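Local coordinates for protein Dye type peroxidase A (Streptomyces lividans 1326, PDB 6GZW) that acts as a haem-dependent peroxidase of the dye-decolourising family, probably using hydrogen peroxide at its haem to oxidise dyes and similar substrates, at residues F14-I22 with V360-V370; L50-M61 with P79-F88. All blocks are in the same frame, centred on the assembly; numbering follows the deposited sequence.

Interactions 1 and 2 are neighbours, their centres about 9 Å apart, and they meet along strand 83-89. Q19 OE1 lies 2.9 Å from F86 N and P20 O lies 2.6 Å from T85 OG1, both probable hydrogen bonds, so the loop 14-22 is bonded to the strand that helix 43-61 covers in interaction 2. A second joint runs through the 360-370 loop, whose V370 N donates to S54 OG of that helix and whose V370 O packs 3.5 Å from L50 CD1. The haem pocket is built from residues between 177 and 352, outside all four segments; these contacts therefore belong to the scaffold rather than to the pocket lining.

Interaction 1 of 2, residues F14-I22 with V360-V370; sequences FHGKHQPGI and VPGGAAEGEYV
Two backbone bonds, G363 N to K17 O (2.9 Å) and G16 N to A364 O (3.3 Å), join segments that are irregular loops except for V360 at a strand end. The chains come so close at G363 that a CB there would lie 2.4 Å from G16 O, a clash that a glycine avoids. Q19 carries the polar side-chain contact: with CG anti to its carbonyl carbon (chi1 -76°) and the chain extended beyond, NE2 gives P361 O a nearly straight bond (2.9 Å, 169° at the hydrogen), with the acceptor close to the amide plane. V360 CG1 and V370 CG1 pack against this buried amide, whose OE1 is bound to F86. At the other end the H15 imidazole is sandwiched, F14 CD2 over the centre of one face and E366 CA over the opposite face, 3.9 Å from the ring centroid. A364 O meets the ring edge at CD2 (3.1 Å). F14 in turn sets CZ against A364 CB (3.9 Å), and a water links F14 O to A364 N. E366 sits in a type II turn from A365 to E368, closed by E368 N bonding to A365 O. The arrangement is loop-to-loop packing at the margin of the antiparallel sheet of the dimeric alpha-beta barrel fold, fastening the chain ahead of its strand 29-37 to the exit of its strand 350-360.

Interaction 2 of 2, residues L50-M61 with P79-F88; sequences LRRWSDTARRLM and PSSLTVTFGF
The beta-alpha-beta crossover from strand 29-37 to strand 83-89 lays the L50-M61 part of helix 43-61 over the second strand, with A57 CB resting 3.8 Å from V84 CB. The axes of 50-61 and 83-88 approach to 8.4 Å at 160°, close to antiparallel. F86 lies beside W53: its CE1 is 3.5 Å from W53 CB, and its ring is nearly parallel to the six-membered ring of W53 (15°) but slid aside, barely overlapping. A57 CB meets the F86 ring at its edge, while L50 CG reaches F88 CZ at 4.0 Å. Such apolar packing of a helix on one face of the sheet is that of the ferredoxin-like half of the dimeric alpha-beta barrel, here in strand order 4-1-3-2; helix 135-149 lies alongside, taking the indole N-H of W53 at I145 O. Toward the helix end, L60 CB touches L82 CD2 (3.6 Å). M61 runs along the strand backbone: its extended chi2 carries SD to T83 and V84, and the bend at chi3 (57°) turns CE to 3.4 Å from L82 O. Replacing M61 by an alanine would probably open a gap against the T83-V84 backbone and cost L82 one apolar neighbour. One water donates to both M61 O and L82 O.

Interaction 1 of 2, residues F14-I22 with V360-V370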
loop_
_atom_site.group_PDB
_atom_site.type_symbol
_atom_site.label_atom_id
_atom_site.label_comp_id
_atom_site.label_asym_id
_atom_site.label_seq_id
_atom_site.Cartn_x
_atom_site.Cartn_y
_atom_site.Cartn_z
ATOM N N PHE A 14 -8.367 17.672 -13.944
ATOM C CA PHE A 14 -7.800 18.588 -12.984
ATOM C C PHE A 14 -8.580 19.894 -12.996
ATOM O O PHE A 14 -9.004 20.396 -11.946
ATOM C CB PHE A 14 -6.312 18.889 -13.306
ATOM C CG PHE A 14 -5.734 19.991 -12.481
ATOM C CD1 PHE A 14 -5.616 19.867 -11.098
ATOM C CD2 PHE A 14 -5.318 21.204 -13.082
ATOM C CE1 PHE A 14 -5.107 20.905 -10.324
ATOM C CE2 PHE A 14 -4.801 22.233 -12.306
ATOM C CZ PHE A 14 -4.693 22.091 -10.935
ATOM N N HIS A 15 -8.727 20.471 -14.195
ATOM C CA HIS A 15 -9.433 21.750 -14.317
ATOM C C HIS A 15 -10.943 21.521 -14.202
ATOM O O HIS A 15 -11.471 20.563 -14.759
ATOM C CB HIS A 15 -9.124 22.457 -15.640
ATOM C CG HIS A 15 -7.739 23.007 -15.729
ATOM N ND1 HIS A 15 -6.857 22.628 -16.717
ATOM C CD2 HIS A 15 -7.085 23.921 -14.973
ATOM C CE1 HIS A 15 -5.717 23.274 -16.559
ATOM N NE2 HIS A 15 -5.831 24.070 -15.514
ATOM N N GLY A 16 -11.620 22.425 -13.498
ATOM C CA GLY A 16 -13.077 22.343 -13.306
ATOM C C GLY A 16 -13.609 23.259 -12.204
ATOM O O GLY A 16 -12.865 23.938 -11.500
ATOM N N LYS A 17 -14.930 23.287 -12.070
ATOM C CA LYS A 17 -15.577 24.078 -11.028
ATOM C C LYS A 17 -15.143 23.610 -9.620
ATOM O O LYS A 17 -14.863 24.432 -8.749
ATOM C CB LYS A 17 -17.097 23.994 -11.202
ATOM C CG LYS A 17 -17.921 24.749 -10.179
ATOM C CD LYS A 17 -19.396 24.459 -10.444
ATOM C CE LYS A 17 -20.330 25.370 -9.673
ATOM N NZ LYS A 17 -21.747 25.132 -10.108
ATOM N N HIS A 18 -15.091 22.295 -9.422
ATOM C CA HIS A 18 -14.667 21.674 -8.162
ATOM C C HIS A 18 -13.307 21.011 -8.353
ATOM O O HIS A 18 -12.986 20.571 -9.453
ATOM C CB HIS A 18 -15.683 20.607 -7.732
ATOM C CG HIS A 18 -17.091 21.112 -7.673
ATOM N ND1 HIS A 18 -17.462 22.171 -6.870
ATOM C CD2 HIS A 18 -18.204 20.740 -8.347
ATOM C CE1 HIS A 18 -18.754 22.409 -7.035
ATOM N NE2 HIS A 18 -19.223 21.565 -7.933
ATOM N N GLN A 19 -12.520 20.957 -7.282
ATOM C CA GLN A 19 -11.279 20.158 -7.313
ATOM C C GLN A 19 -11.618 18.688 -7.429
ATOM O O GLN A 19 -12.647 18.246 -6.873
ATOM C CB GLN A 19 -10.457 20.391 -6.066
ATOM C CG GLN A 19 -9.697 21.711 -6.025
ATOM C CD GLN A 19 -8.702 21.732 -4.879
ATOM O OE1 GLN A 19 -7.683 21.010 -4.930
ATOM N NE2 GLN A 19 -8.952 22.543 -3.869
ATOM N N PRO A 20 -10.756 17.912 -8.119
ATOM C CA PRO A 20 -10.871 16.450 -8.134
ATOM C C PRO A 20 -10.602 15.845 -6.737
ATOM O O PRO A 20 -10.076 16.512 -5.846
ATOM C CB PRO A 20 -9.772 16.038 -9.126
ATOM C CG PRO A 20 -8.722 17.046 -8.893
ATOM C CD PRO A 20 -9.450 18.347 -8.679
ATOM N N GLY A 21 -11.037 14.611 -6.526
ATOM C CA GLY A 21 -10.844 13.927 -5.251
ATOM C C GLY A 21 -11.953 14.091 -4.217
ATOM O O GLY A 21 -11.740 13.795 -3.044
ATOM N N ILE A 22 -13.113 14.602 -4.646
ATOM C CA ILE A 22 -14.254 14.798 -3.784
ATOM C C ILE A 22 -15.363 13.874 -4.247
ATOM O O ILE A 22 -15.831 13.022 -3.468
ATOM C CB ILE A 22 -14.697 16.275 -3.746
ATOM C CG1 ILE A 22 -13.526 17.170 -3.325
ATOM C CG2 ILE A 22 -15.852 16.475 -2.761
ATOM C CD1 ILE A 22 -13.811 18.655 -3.398
ATOM N N VAL A 360 -10.905 23.401 1.345
ATOM C CA VAL A 360 -10.490 22.935 0.035
ATOM C C VAL A 360 -11.250 23.800 -0.980
ATOM O O VAL A 360 -12.449 23.590 -1.204
ATOM C CB VAL A 360 -10.800 21.433 -0.101
ATOM C CG1 VAL A 360 -10.627 20.919 -1.512
ATOM C CG2 VAL A 360 -9.922 20.622 0.864
ATOM N N PRO A 361 -10.575 24.806 -1.567
ATOM C CA PRO A 361 -11.304 25.717 -2.467
ATOM C C PRO A 361 -11.765 25.085 -3.764
ATOM O O PRO A 361 -11.556 23.891 -4.022
ATOM C CB PRO A 361 -10.275 26.811 -2.727
ATOM C CG PRO A 361 -8.978 26.064 -2.675
ATOM C CD PRO A 361 -9.154 25.173 -1.494
ATOM N N GLY A 362 -12.454 25.868 -4.587
ATOM C CA GLY A 362 -12.869 25.401 -5.908
ATOM C C GLY A 362 -11.734 24.950 -6.809
ATOM O O GLY A 362 -10.562 25.211 -6.527
ATOM N N GLY A 363 -12.075 24.288 -7.901
ATOM C CA GLY A 363 -11.053 23.800 -8.818
ATOM C C GLY A 363 -10.400 24.947 -9.556
ATOM O O GLY A 363 -10.956 26.050 -9.656
ATOM N N ALA A 364 -9.210 24.685 -10.058
ATOM C CA ALA A 364 -8.507 25.649 -10.915
ATOM C C ALA A 364 -9.147 25.731 -12.302
ATOM O O ALA A 364 -9.307 24.717 -12.968
ATOM C CB ALA A 364 -7.071 25.203 -11.060
ATOM N N ALA A 365 -9.497 26.938 -12.747
ATOM C CA ALA A 365 -9.849 27.141 -14.156
ATOM C C ALA A 365 -8.567 27.042 -14.989
ATOM O O ALA A 365 -7.455 27.191 -14.456
ATOM C CB ALA A 365 -10.518 28.503 -14.365
ATOM N N GLU A 366 -8.721 26.780 -16.284
ATOM C CA GLU A 366 -7.598 26.912 -17.226
ATOM C C GLU A 366 -6.904 28.277 -17.040
ATOM O O GLU A 366 -7.562 29.301 -16.903
ATOM C CB GLU A 366 -8.065 26.728 -18.680
ATOM C CG GLU A 366 -6.950 26.642 -19.718
ATOM C CD GLU A 366 -6.030 25.453 -19.506
ATOM O OE1 GLU A 366 -5.124 25.537 -18.650
ATOM O OE2 GLU A 366 -6.200 24.437 -20.205
ATOM N N GLY A 367 -5.576 28.270 -16.976
ATOM C CA GLY A 367 -4.796 29.481 -16.696
ATOM C C GLY A 367 -4.711 29.934 -15.245
ATOM O O GLY A 367 -4.211 31.030 -14.974
ATOM N N GLU A 368 -5.199 29.113 -14.302
ATOM C CA GLU A 368 -5.181 29.463 -12.884
ATOM C C GLU A 368 -4.509 28.372 -12.075
ATOM O O GLU A 368 -4.307 27.254 -12.552
ATOM C CB GLU A 368 -6.590 29.568 -12.299
ATOM C CG GLU A 368 -7.542 30.548 -12.933
ATOM C CD GLU A 368 -8.831 30.647 -12.132
ATOM O OE1 GLU A 368 -9.261 29.619 -11.522
ATOM O OE2 GLU A 368 -9.392 31.767 -12.077
ATOM N N TYR A 369 -4.212 28.740 -10.832
ATOM C CA TYR A 369 -3.775 27.798 -9.804
ATOM C C TYR A 369 -4.808 27.695 -8.672
ATOM O O TYR A 369 -5.614 28.611 -8.432
ATOM C CB TYR A 369 -2.377 28.158 -9.261
ATOM C CG TYR A 369 -2.221 29.446 -8.476
ATOM C CD1 TYR A 369 -1.902 30.658 -9.119
ATOM C CD2 TYR A 369 -2.320 29.461 -7.093
ATOM C CE1 TYR A 369 -1.718 31.840 -8.388
ATOM C CE2 TYR A 369 -2.145 30.631 -6.353
ATOM C CZ TYR A 369 -1.837 31.829 -6.994
ATOM O OH TYR A 369 -1.672 32.982 -6.241
ATOM N N VAL A 370 -4.748 26.573 -7.953
ATOM C CA VAL A 370 -5.664 26.309 -6.847
ATOM C C VAL A 370 -5.385 27.294 -5.707
ATOM O O VAL A 370 -4.235 27.472 -5.293
ATOM C CB VAL A 370 -5.530 24.843 -6.355
ATOM C CG1 VAL A 370 -6.416 24.615 -5.132
ATOM C CG2 VAL A 370 -5.881 23.887 -7.488
HETATM O O HOH W 1 -8.459 21.833 -9.547
HETATM O O HOH W 2 -4.076 25.524 -14.647
HETATM O O HOH W 3 -13.692 22.239 -4.907
#

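Interaction 2 of 2, residues L50-M61 with P79-F88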
loop_
_atom_site.group_PDB
_atom_site.type_symbol
_atom_site.label_atom_id
_atom_site.label_comp_id
_atom_site.label_asym_id
_atom_site.label_seq_id
_atom_site.Cartn_x
_atom_site.Cartn_y
_atom_site.Cartn_z
ATOM N N LEU A 50 1.564 26.991 -4.237
ATOM C CA LEU A 50 0.331 26.504 -4.843
ATOM C C LEU A 50 0.396 26.576 -6.378
ATOM O O LEU A 50 -0.159 25.719 -7.047
ATOM C CB LEU A 50 -0.909 27.234 -4.299
ATOM C CG LEU A 50 -1.606 26.643 -3.067
ATOM C CD1 LEU A 50 -2.305 25.326 -3.392
ATOM C CD2 LEU A 50 -0.636 26.482 -1.904
ATOM N N ARG A 51 1.078 27.578 -6.941
ATOM C CA ARG A 51 1.354 27.574 -8.391
ATOM C C ARG A 51 2.141 26.341 -8.842
ATOM O O ARG A 51 1.760 25.662 -9.811
ATOM C CB ARG A 51 2.097 28.855 -8.861
ATOM C CG ARG A 51 1.170 29.979 -9.264
ATOM C CD ARG A 51 1.859 31.155 -9.989
ATOM N NE ARG A 51 2.912 31.854 -9.213
ATOM C CZ ARG A 51 2.754 32.643 -8.131
ATOM N NH1 ARG A 51 1.560 32.880 -7.587
ATOM N NH2 ARG A 51 3.828 33.207 -7.566
ATOM N N ARG A 52 3.247 26.054 -8.149
ATOM C CA ARG A 52 4.070 24.885 -8.452
ATOM C C ARG A 52 3.215 23.629 -8.334
ATOM O O ARG A 52 3.180 22.797 -9.239
ATOM C CB ARG A 52 5.271 24.738 -7.499
ATOM C CG ARG A 52 6.439 25.628 -7.809
ATOM C CD ARG A 52 7.716 25.208 -7.095
ATOM N NE ARG A 52 7.694 25.187 -5.620
ATOM C CZ ARG A 52 7.734 26.254 -4.816
ATOM N NH1 ARG A 52 7.722 27.515 -5.299
ATOM N NH2 ARG A 52 7.789 26.069 -3.511
ATOM N N TRP A 53 2.548 23.509 -7.198
ATOM C CA TRP A 53 1.785 22.305 -6.913
ATOM C C TRP A 53 0.689 22.096 -7.951
ATOM O O TRP A 53 0.472 20.979 -8.394
ATOM C CB TRP A 53 1.137 22.367 -5.522
ATOM C CG TRP A 53 1.985 21.911 -4.400
ATOM C CD1 TRP A 53 3.182 21.237 -4.463
ATOM C CD2 TRP A 53 1.658 22.005 -3.021
ATOM N NE1 TRP A 53 3.629 20.953 -3.194
ATOM C CE2 TRP A 53 2.718 21.405 -2.289
ATOM C CE3 TRP A 53 0.598 22.573 -2.316
ATOM C CZ2 TRP A 53 2.718 21.337 -0.905
ATOM C CZ3 TRP A 53 0.610 22.508 -0.942
ATOM C CH2 TRP A 53 1.641 21.869 -0.254
ATOM N N SER A 54 0.007 23.180 -8.326
ATOM C CA SER A 54 -1.066 23.086 -9.326
ATOM C C SER A 54 -0.552 22.667 -10.693
ATOM O O SER A 54 -1.159 21.870 -11.359
ATOM C CB SER A 54 -1.835 24.407 -9.427
ATOM O OG SER A 54 -2.433 24.789 -8.192
ATOM N N ASP A 55 0.603 23.198 -11.118
ATOM C CA ASP A 55 1.209 22.793 -12.373
ATOM C C ASP A 55 1.650 21.316 -12.365
ATOM O O ASP A 55 1.432 20.584 -13.322
ATOM C CB ASP A 55 2.392 23.724 -12.676
ATOM C CG ASP A 55 3.042 23.434 -14.034
ATOM O OD1 ASP A 55 2.392 23.679 -15.061
ATOM O OD2 ASP A 55 4.194 22.960 -14.058
ATOM N N THR A 56 2.219 20.871 -11.246
ATOM C CA THR A 56 2.577 19.463 -11.046
ATOM C C THR A 56 1.316 18.589 -11.110
ATOM O O THR A 56 1.304 17.596 -11.817
ATOM C CB THR A 56 3.358 19.290 -9.721
ATOM O OG1 THR A 56 4.591 19.999 -9.854
ATOM C CG2 THR A 56 3.639 17.809 -9.359
ATOM N N ALA A 57 0.269 18.967 -10.394
ATOM C CA ALA A 57 -0.957 18.197 -10.440
ATOM C C ALA A 57 -1.527 18.087 -11.863
ATOM O O ALA A 57 -1.905 17.007 -12.305
ATOM C CB ALA A 57 -2.001 18.800 -9.523
ATOM N N ARG A 58 -1.596 19.224 -12.573
ATOM C CA ARG A 58 -2.106 19.262 -13.934
ATOM C C ARG A 58 -1.361 18.294 -14.839
ATOM O O ARG A 58 -1.963 17.462 -15.522
ATOM C CB ARG A 58 -2.041 20.687 -14.492
ATOM C CG ARG A 58 -2.841 20.920 -15.774
ATOM C CD ARG A 58 -2.030 20.810 -17.048
ATOM N NE ARG A 58 -0.815 21.628 -17.011
ATOM C CZ ARG A 58 0.209 21.491 -17.843
ATOM N NH1 ARG A 58 0.184 20.577 -18.818
ATOM N NH2 ARG A 58 1.277 22.246 -17.672
ATOM N N ARG A 59 -0.022 18.353 -14.823
ATOM C CA ARG A 59 0.752 17.459 -15.673
ATOM C C ARG A 59 0.548 16.016 -15.300
ATOM O O ARG A 59 0.270 15.162 -16.169
ATOM C CB ARG A 59 2.248 17.767 -15.577
ATOM C CG ARG A 59 2.688 19.109 -16.163
ATOM C CD ARG A 59 4.114 19.512 -15.743
ATOM N NE ARG A 59 4.383 20.913 -16.073
ATOM C CZ ARG A 59 4.715 21.373 -17.288
ATOM N NH1 ARG A 59 4.904 20.567 -18.330
ATOM N NH2 ARG A 59 4.857 22.686 -17.458
ATOM N N LEU A 60 0.719 15.725 -14.008
ATOM C CA LEU A 60 0.700 14.328 -13.577
ATOM C C LEU A 60 -0.673 13.685 -13.757
ATOM O O LEU A 60 -0.764 12.522 -14.142
ATOM C CB LEU A 60 1.191 14.199 -12.136
ATOM C CG LEU A 60 2.706 13.996 -12.007
ATOM C CD1 LEU A 60 3.555 15.034 -12.736
ATOM C CD2 LEU A 60 3.049 13.973 -10.539
ATOM N N MET A 61 -1.737 14.452 -13.519
ATOM C CA MET A 61 -3.100 13.917 -13.732
ATOM C C MET A 61 -3.395 13.607 -15.206
ATOM O O MET A 61 -4.243 12.780 -15.522
ATOM C CB MET A 61 -4.171 14.843 -13.146
ATOM C CG MET A 61 -4.203 14.838 -11.629
ATOM S SD MET A 61 -5.482 15.901 -10.966
ATOM C CE MET A 61 -6.904 15.163 -11.773
ATOM N N PRO A 79 -2.499 7.639 -16.809
ATOM C CA PRO A 79 -2.828 8.479 -15.654
ATOM C C PRO A 79 -3.377 7.675 -14.440
ATOM O O PRO A 79 -3.287 8.149 -13.300
ATOM C CB PRO A 79 -3.903 9.418 -16.192
ATOM C CG PRO A 79 -3.778 9.375 -17.692
ATOM C CD PRO A 79 -3.065 8.141 -18.079
ATOM N N SER A 80 -3.959 6.498 -14.701
ATOM C CA SER A 80 -4.414 5.574 -13.644
ATOM C C SER A 80 -5.340 6.263 -12.616
ATOM O O SER A 80 -5.243 6.045 -11.381
ATOM C CB SER A 80 -3.235 4.922 -12.914
ATOM O OG SER A 80 -2.344 4.308 -13.814
ATOM N N SER A 81 -6.216 7.143 -13.119
ATOM C CA SER A 81 -7.171 7.906 -12.304
ATOM C C SER A 81 -6.538 8.745 -11.209
ATOM O O SER A 81 -7.156 9.004 -10.182
ATOM C CB SER A 81 -8.276 6.984 -11.725
ATOM O OG SER A 81 -8.991 6.400 -12.787
ATOM N N LEU A 82 -5.313 9.234 -11.452
ATOM C CA LEU A 82 -4.624 10.054 -10.459
ATOM C C LEU A 82 -5.441 11.307 -10.179
ATOM O O LEU A 82 -5.889 11.955 -11.134
ATOM C CB LEU A 82 -3.223 10.481 -10.925
ATOM C CG LEU A 82 -2.501 11.439 -9.957
ATOM C CD1 LEU A 82 -2.086 10.802 -8.628
ATOM C CD2 LEU A 82 -1.278 12.037 -10.632
ATOM N N THR A 83 -5.600 11.649 -8.896
ATOM C CA THR A 83 -6.088 12.952 -8.480
ATOM C C THR A 83 -5.214 13.519 -7.395
ATOM O O THR A 83 -4.632 12.793 -6.586
ATOM C CB THR A 83 -7.562 12.981 -7.992
ATOM O OG1 THR A 83 -7.709 12.188 -6.792
ATOM C CG2 THR A 83 -8.482 12.433 -9.049
ATOM N N VAL A 84 -5.106 14.839 -7.401
ATOM C CA VAL A 84 -4.416 15.621 -6.385
ATOM C C VAL A 84 -5.358 16.747 -5.952
ATOM O O VAL A 84 -5.885 17.463 -6.803
ATOM C CB VAL A 84 -3.096 16.232 -6.917
ATOM C CG1 VAL A 84 -2.293 16.813 -5.758
ATOM C CG2 VAL A 84 -2.290 15.175 -7.641
ATOM N N THR A 85 -5.541 16.883 -4.648
ATOM C CA THR A 85 -6.454 17.847 -4.037
ATOM C C THR A 85 -5.754 18.608 -2.928
ATOM O O THR A 85 -4.992 18.015 -2.154
ATOM C CB THR A 85 -7.604 17.079 -3.354
ATOM O OG1 THR A 85 -8.071 16.054 -4.227
ATOM C CG2 THR A 85 -8.701 18.008 -2.964
ATOM N N PHE A 86 -6.030 19.908 -2.820
ATOM C CA PHE A 86 -5.321 20.798 -1.915
ATOM C C PHE A 86 -6.245 21.493 -0.920
ATOM O O PHE A 86 -7.304 22.019 -1.331
ATOM C CB PHE A 86 -4.603 21.886 -2.731
ATOM C CG PHE A 86 -3.663 21.350 -3.801
ATOM C CD1 PHE A 86 -2.376 20.899 -3.463
ATOM C CD2 PHE A 86 -4.072 21.237 -5.131
ATOM C CE1 PHE A 86 -1.529 20.399 -4.413
ATOM C CE2 PHE A 86 -3.214 20.717 -6.104
ATOM C CZ PHE A 86 -1.935 20.294 -5.736
ATOM N N GLY A 87 -5.811 21.604 0.344
ATOM C CA GLY A 87 -6.553 22.362 1.360
ATOM C C GLY A 87 -5.671 23.192 2.273
ATOM O O GLY A 87 -4.450 23.005 2.315
ATOM N N PHE A 88 -6.312 24.113 2.998
ATOM C CA PHE A 88 -5.678 25.014 3.947
ATOM C C PHE A 88 -6.259 24.803 5.346
ATOM O O PHE A 88 -7.497 24.745 5.502
ATOM C CB PHE A 88 -5.905 26.486 3.536
ATOM C CG PHE A 88 -5.446 26.801 2.158
ATOM C CD1 PHE A 88 -6.240 26.501 1.058
ATOM C CD2 PHE A 88 -4.189 27.344 1.940
ATOM C CE1 PHE A 88 -5.811 26.750 -0.233
ATOM C CE2 PHE A 88 -3.754 27.596 0.661
ATOM C CZ PHE A 88 -4.553 27.304 -0.430
HETATM O O HOH W 4 -5.965 11.227 -13.838
#